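Local atomic coordinates of amino Transferase (Eubacterium rectale, PDB entry 3ELE), a protein that probably transfers amino groups between amino acids and oxo acids with pyridoxal-5'-phosphate as cofactor, as a class I and II (fold type I) aminotransferase. Residues Met104-Ala109 with Cys287-Phe292; Val242-Ser247 with Ile257-Val262. All coordinates share one frame; numbering follows the deposited sequence.

Contact 1 (Met104-Ala109 with Cys287-Phe292); sequences MTMGAA and CAPSLF. With PLP (pyridoxal-5'-phosphate), chain E.
The methyl group of Ala-288 sits at the centre of this contact: its CB lies 3.6 Å from the carbonyl oxygen O of Thr-105 and 3.9 Å from CB of Met-104, and a short side chain suits a place so close to the backbone. Met-106, a selenomethionine here, brings its methylene CG to 3.9 Å from CA of Ala-288 and lies at a slant across CD of Pro-289. Its chain runs extended through chi2 (-170°), which carries SE on to the carbonyl oxygen of Cys-287. Between the backbones a water bridges the segments, donating to O of Met-104 and accepting from N of Ala-288 at 2.8 Å. Beyond Met-106 the chain turns through Gly-107, whose backbone angles and nearness to the phosphate would crowd any side chain, into the helix start where N of Ala-108 donates to PLP O1P at 2.7 Å and N of Ala-109 to O3P at 3.1 Å. As in other fold type I aminotransferases, the helix N-terminus probably favours the phosphate's negative charge. Met-104 also packs on helix 79-93, Met-106 meets Met-106 of the second subunit, and the contact sets the end of strand 102-105, outermost in the sheet within this chain, against the loop entering helix 290-296.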
loop_
_atom_site.group_PDB
_atom_site.type_symbol
_atom_site.label_atom_id
_atom_site.label_comp_id
_atom_site.label_asym_id
_atom_site.label_seq_id
_atom_site.Cartn_x
_atom_site.Cartn_y
_atom_site.Cartn_z
HETATM N N MSE A 104 -8.911 -7.810 0.333
HETATM C CA MSE A 104 -8.438 -7.047 1.491
HETATM C C MSE A 104 -7.369 -6.041 1.057
HETATM O O MSE A 104 -6.430 -6.400 0.352
HETATM C CB MSE A 104 -7.901 -7.954 2.603
HETATM C CG MSE A 104 -8.893 -9.044 3.076
HETATM SE SE MSE A 104 -10.641 -8.391 3.549
HETATM C CE MSE A 104 -10.143 -7.326 5.086
ATOM N N THR A 105 -7.538 -4.797 1.500
ATOM C CA THR A 105 -6.682 -3.681 1.104
ATOM C C THR A 105 -6.078 -2.974 2.313
ATOM O O THR A 105 -6.449 -3.233 3.453
ATOM C CB THR A 105 -7.465 -2.642 0.262
ATOM O OG1 THR A 105 -8.499 -2.059 1.070
ATOM C CG2 THR A 105 -8.058 -3.264 -1.014
HETATM N N MSE A 106 -5.165 -2.057 2.021
HETATM C CA MSE A 106 -4.467 -1.255 3.003
HETATM C C MSE A 106 -5.138 0.104 3.164
HETATM O O MSE A 106 -4.513 1.151 2.961
HETATM C CB MSE A 106 -2.998 -1.156 2.590
HETATM C CG MSE A 106 -2.370 -2.580 2.541
HETATM SE SE MSE A 106 -0.499 -2.560 2.339
HETATM C CE MSE A 106 -0.492 -1.946 0.590
ATOM N N GLY A 107 -6.421 0.069 3.537
ATOM C CA GLY A 107 -7.244 1.257 3.726
ATOM C C GLY A 107 -8.033 1.651 2.492
ATOM O O GLY A 107 -7.857 1.083 1.402
ATOM N N ALA A 108 -8.924 2.626 2.698
ATOM C CA ALA A 108 -9.800 3.159 1.674
ATOM C C ALA A 108 -9.062 3.824 0.516
ATOM O O ALA A 108 -9.531 3.734 -0.594
ATOM C CB ALA A 108 -10.808 4.134 2.280
ATOM N N ALA A 109 -7.935 4.497 0.773
ATOM C CA ALA A 109 -7.125 5.102 -0.315
ATOM C C ALA A 109 -6.615 4.034 -1.268
ATOM O O ALA A 109 -6.516 4.274 -2.460
ATOM C CB ALA A 109 -5.953 5.893 0.235
ATOM N N CYS A 287 -0.153 -7.753 0.222
ATOM C CA CYS A 287 -1.325 -8.142 1.003
ATOM C C CYS A 287 -1.586 -7.114 2.102
ATOM O O CYS A 287 -0.669 -6.377 2.468
ATOM C CB CYS A 287 -1.145 -9.521 1.652
ATOM S SG CYS A 287 0.144 -9.681 2.920
ATOM N N ALA A 288 -2.815 -7.089 2.633
ATOM C CA ALA A 288 -3.159 -6.230 3.769
ATOM C C ALA A 288 -2.391 -6.738 4.974
ATOM O O ALA A 288 -2.045 -7.930 5.002
ATOM C CB ALA A 288 -4.656 -6.256 4.051
ATOM N N PRO A 289 -2.111 -5.860 5.974
ATOM C CA PRO A 289 -1.350 -6.327 7.126
ATOM C C PRO A 289 -1.993 -7.543 7.831
ATOM O O PRO A 289 -3.146 -7.487 8.291
ATOM C CB PRO A 289 -1.275 -5.095 8.023
ATOM C CG PRO A 289 -1.415 -3.958 7.098
ATOM C CD PRO A 289 -2.431 -4.426 6.119
ATOM N N SER A 290 -1.220 -8.620 7.881
ATOM C CA SER A 290 -1.659 -9.926 8.374
ATOM C C SER A 290 -2.227 -9.888 9.805
ATOM O O SER A 290 -3.261 -10.491 10.066
ATOM C CB SER A 290 -0.502 -10.921 8.263
ATOM O OG SER A 290 -0.927 -12.238 8.534
ATOM N N LEU A 291 -1.563 -9.157 10.704
ATOM C CA LEU A 291 -2.015 -9.020 12.112
ATOM C C LEU A 291 -3.439 -8.457 12.150
ATOM O O LEU A 291 -4.302 -8.984 12.869
ATOM C CB LEU A 291 -1.053 -8.128 12.928
ATOM C CG LEU A 291 -1.477 -7.672 14.329
ATOM C CD1 LEU A 291 -1.708 -8.889 15.168
ATOM C CD2 LEU A 291 -0.439 -6.755 14.963
ATOM N N PHE A 292 -3.672 -7.419 11.336
ATOM C CA PHE A 292 -4.981 -6.741 11.256
ATOM C C PHE A 292 -6.042 -7.565 10.529
ATOM O O PHE A 292 -7.194 -7.533 10.939
ATOM C CB PHE A 292 -4.842 -5.302 10.749
ATOM C CG PHE A 292 -3.932 -4.469 11.616
ATOM C CD1 PHE A 292 -4.271 -4.197 12.941
ATOM C CD2 PHE A 292 -2.723 -3.993 11.149
ATOM C CE1 PHE A 292 -3.404 -3.459 13.760
ATOM C CE2 PHE A 292 -1.861 -3.248 11.963
ATOM C CZ PHE A 292 -2.194 -2.995 13.252
HETATM N N1 PLP E . -12.785 8.631 1.847
HETATM C C2 PLP E . -13.207 9.747 2.574
HETATM C C2A PLP E . -14.448 10.465 2.153
HETATM C C3 PLP E . -12.486 10.170 3.710
HETATM O O3 PLP E . -12.905 11.256 4.441
HETATM C C4 PLP E . -11.306 9.494 4.099
HETATM C C4A PLP E . -10.373 10.259 5.019
HETATM O O4A PLP E . -9.543 11.038 4.547
HETATM C C5 PLP E . -10.897 8.356 3.339
HETATM C C6 PLP E . -11.644 7.935 2.211
HETATM C C5A PLP E . -9.635 7.576 3.644
HETATM O O4P PLP E . -9.835 6.502 4.508
HETATM P P PLP E . -8.581 5.526 4.780
HETATM O O1P PLP E . -9.066 4.118 4.972
HETATM O O2P PLP E . -7.920 5.927 6.067
HETATM O O3P PLP E . -7.584 5.568 3.669
HETATM O O HOH W 1 -4.684 -8.571 1.142
#

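Contact 2 (Val242-Ser247 with Ile257-Val262); sequences VCYSYS and IGYVLV. With PLP (pyridoxal-5'-phosphate), chain E.
One face of the Tyr-259 ring receives CB of Tyr-244 in a CH-pi contact, 3.7 Å from the ring centroid, while OH of Tyr-246 comes in at the ring's edge. The rings of Tyr-244 and Tyr-259 cross obliquely, their planes 31° apart; CE2 of Tyr-244 in turn lies over the centre of the Tyr-246 ring, whose edge meets the carbonyl oxygen of Ile-257. Tyr-244 and Tyr-259 share one face of an antiparallel strand pair in the mixed seven-stranded sheet of the aminotransferase large domain, and Tyr-246 follows just after the first strand. Tyr-259 reaches its neighbour because chi1 (61°) sets CG between the backbone N and the carbonyl carbon, swinging the ring across toward Tyr-244. With an alanine here, CB of Tyr-244 would probably lose the aromatic face it rests on, and a gap would open beside the Tyr-244 ring and the hydroxyl of Tyr-246. Further along the same face, Val-242 and Leu-261 lie side by side, branched aliphatic groups suited to a buried sheet. Both pairs are hydrogen-bonded in both directions, Tyr-244 N reaching Tyr-259 O at 3.0 Å, and N of Tyr-246 continues the pattern to O of Ile-257. At Gly-258 the strands close to 3.7 Å between its CA and that of Ser-245; a CB would clash with the backbone opposite, so glycine fits. The other face carries Cys-243 and Val-260 against helix 108-119, and Ser-245, whose small hydroxyl side chain suits the cofactor's phosphate: its OG donates to PLP O1P at 2.6 Å.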
loop_
_atom_site.group_PDB
_atom_site.type_symbol
_atom_site.label_atom_id
_atom_site.label_comp_id
_atom_site.label_asym_id
_atom_site.label_seq_id
_atom_site.Cartn_x
_atom_site.Cartn_y
_atom_site.Cartn_z
ATOM N N VAL A 242 -17.708 -1.513 -3.769
ATOM C CA VAL A 242 -17.737 -0.889 -2.438
ATOM C C VAL A 242 -16.318 -0.842 -1.893
ATOM O O VAL A 242 -15.617 -1.843 -1.936
ATOM C CB VAL A 242 -18.688 -1.605 -1.453
ATOM C CG1 VAL A 242 -18.647 -0.925 -0.066
ATOM C CG2 VAL A 242 -20.134 -1.626 -2.023
ATOM N N CYS A 243 -15.912 0.348 -1.437
ATOM C CA CYS A 243 -14.610 0.621 -0.835
ATOM C C CYS A 243 -14.899 0.942 0.615
ATOM O O CYS A 243 -15.681 1.862 0.913
ATOM C CB CYS A 243 -13.926 1.817 -1.508
ATOM S SG CYS A 243 -13.543 1.503 -3.239
ATOM N N TYR A 244 -14.285 0.172 1.502
ATOM C CA TYR A 244 -14.472 0.324 2.912
ATOM C C TYR A 244 -13.119 0.258 3.629
ATOM O O TYR A 244 -12.131 -0.211 3.069
ATOM C CB TYR A 244 -15.424 -0.783 3.387
ATOM C CG TYR A 244 -15.770 -0.667 4.850
ATOM C CD1 TYR A 244 -16.719 0.271 5.297
ATOM C CD2 TYR A 244 -15.086 -1.430 5.810
ATOM C CE1 TYR A 244 -17.009 0.409 6.648
ATOM C CE2 TYR A 244 -15.371 -1.299 7.171
ATOM C CZ TYR A 244 -16.334 -0.388 7.586
ATOM O OH TYR A 244 -16.598 -0.277 8.935
ATOM N N SER A 245 -13.075 0.816 4.829
ATOM C CA SER A 245 -11.934 0.677 5.711
ATOM C C SER A 245 -12.400 0.787 7.157
ATOM O O SER A 245 -13.489 1.291 7.428
ATOM C CB SER A 245 -10.847 1.701 5.407
ATOM O OG SER A 245 -11.136 2.973 5.954
ATOM N N TYR A 246 -11.548 0.317 8.066
ATOM C CA TYR A 246 -11.800 0.357 9.513
ATOM C C TYR A 246 -11.180 1.592 10.187
ATOM O O TYR A 246 -11.073 1.636 11.411
ATOM C CB TYR A 246 -11.337 -0.964 10.155
ATOM C CG TYR A 246 -12.115 -2.144 9.618
ATOM C CD1 TYR A 246 -11.701 -2.802 8.453
ATOM C CD2 TYR A 246 -13.293 -2.580 10.235
ATOM C CE1 TYR A 246 -12.422 -3.872 7.927
ATOM C CE2 TYR A 246 -14.033 -3.681 9.707
ATOM C CZ TYR A 246 -13.585 -4.307 8.551
ATOM O OH TYR A 246 -14.261 -5.375 7.995
ATOM N N SER A 247 -10.823 2.609 9.382
ATOM C CA SER A 247 -10.203 3.838 9.866
ATOM C C SER A 247 -11.113 4.632 10.810
ATOM O O SER A 247 -10.629 5.175 11.798
ATOM C CB SER A 247 -9.737 4.715 8.694
ATOM O OG SER A 247 -8.802 4.014 7.856
ATOM N N ILE A 257 -6.212 -0.891 6.925
ATOM C CA ILE A 257 -6.975 -2.124 6.684
ATOM C C ILE A 257 -8.381 -1.808 6.174
ATOM O O ILE A 257 -9.149 -1.078 6.800
ATOM C CB ILE A 257 -6.964 -3.040 7.949
ATOM C CG1 ILE A 257 -7.701 -4.371 7.698
ATOM C CG2 ILE A 257 -7.500 -2.284 9.197
ATOM C CD1 ILE A 257 -7.143 -5.225 6.595
ATOM N N GLY A 258 -8.696 -2.339 5.002
ATOM C CA GLY A 258 -10.003 -2.166 4.435
ATOM C C GLY A 258 -10.257 -3.202 3.374
ATOM O O GLY A 258 -9.627 -4.260 3.374
ATOM N N TYR A 259 -11.159 -2.890 2.458
ATOM C CA TYR A 259 -11.457 -3.822 1.384
ATOM C C TYR A 259 -12.137 -3.178 0.203
ATOM O O TYR A 259 -12.573 -2.020 0.274
ATOM C CB TYR A 259 -12.320 -5.006 1.882
ATOM C CG TYR A 259 -13.699 -4.666 2.454
ATOM C CD1 TYR A 259 -14.780 -4.331 1.611
ATOM C CD2 TYR A 259 -13.944 -4.734 3.831
ATOM C CE1 TYR A 259 -16.050 -4.040 2.122
ATOM C CE2 TYR A 259 -15.231 -4.460 4.353
ATOM C CZ TYR A 259 -16.271 -4.117 3.485
ATOM O OH TYR A 259 -17.527 -3.832 3.971
ATOM N N VAL A 260 -12.158 -3.956 -0.880
ATOM C CA VAL A 260 -12.917 -3.698 -2.088
ATOM C C VAL A 260 -13.878 -4.903 -2.176
ATOM O O VAL A 260 -13.445 -6.068 -2.129
ATOM C CB VAL A 260 -12.071 -3.608 -3.363
ATOM C CG1 VAL A 260 -12.990 -3.498 -4.597
ATOM C CG2 VAL A 260 -11.122 -2.389 -3.297
ATOM N N LEU A 261 -15.166 -4.611 -2.301
ATOM C CA LEU A 261 -16.198 -5.630 -2.400
ATOM C C LEU A 261 -16.641 -5.665 -3.854
ATOM O O LEU A 261 -17.062 -4.627 -4.389
ATOM C CB LEU A 261 -17.351 -5.257 -1.479
ATOM C CG LEU A 261 -18.635 -6.069 -1.451
ATOM C CD1 LEU A 261 -18.381 -7.519 -1.158
ATOM C CD2 LEU A 261 -19.565 -5.426 -0.423
ATOM N N VAL A 262 -16.508 -6.836 -4.489
ATOM C CA VAL A 262 -16.895 -7.058 -5.911
ATOM C C VAL A 262 -18.092 -8.057 -5.969
ATOM O O VAL A 262 -17.869 -9.273 -5.965
ATOM C CB VAL A 262 -15.703 -7.580 -6.758
ATOM C CG1 VAL A 262 -16.095 -7.714 -8.237
ATOM C CG2 VAL A 262 -14.497 -6.648 -6.651
HETATM N N1 PLP E . -12.785 8.631 1.847
HETATM C C2 PLP E . -13.207 9.747 2.574
HETATM C C2A PLP E . -14.448 10.465 2.153
HETATM C C3 PLP E . -12.486 10.170 3.710
HETATM O O3 PLP E . -12.905 11.256 4.441
HETATM C C4 PLP E . -11.306 9.494 4.099
HETATM C C4A PLP E . -10.373 10.259 5.019
HETATM O O4A PLP E . -9.543 11.038 4.547
HETATM C C5 PLP E . -10.897 8.356 3.339
HETATM C C6 PLP E . -11.644 7.935 2.211
HETATM C C5A PLP E . -9.635 7.576 3.644
HETATM O O4P PLP E . -9.835 6.502 4.508
HETATM P P PLP E . -8.581 5.526 4.780
HETATM O O1P PLP E . -9.066 4.118 4.972
HETATM O O2P PLP E . -7.920 5.927 6.067
HETATM O O3P PLP E . -7.584 5.568 3.669
HETATM O O HOH W 2 -7.258 1.776 8.322
#

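Overall arrangement
Both contacts are buried, and they share one sheet: Thr-105 of contact 1 and Gly-258 of contact 2 sit on neighbouring strands, with Thr-105 N probably hydrogen-bonded to Gly-258 O at 2.9 Å. Contact 2 lies deeper in the subunit, its centre about 11 Å from the centre of the chain, against about 16 Å for that of contact 1, which lies at the sheet's edge strand within this chain and touches the second subunit. Regular backbone pairing and aromatic packing hold 242-247 to 257-262, whereas apolar contacts of two selenomethionines with Ala-288 and Pro-289, and a bridging water, join 104-109 to 287-292. The two converge on the PLP phosphate, contact 1 offering backbone N-H groups and contact 2 serine hydroxyls.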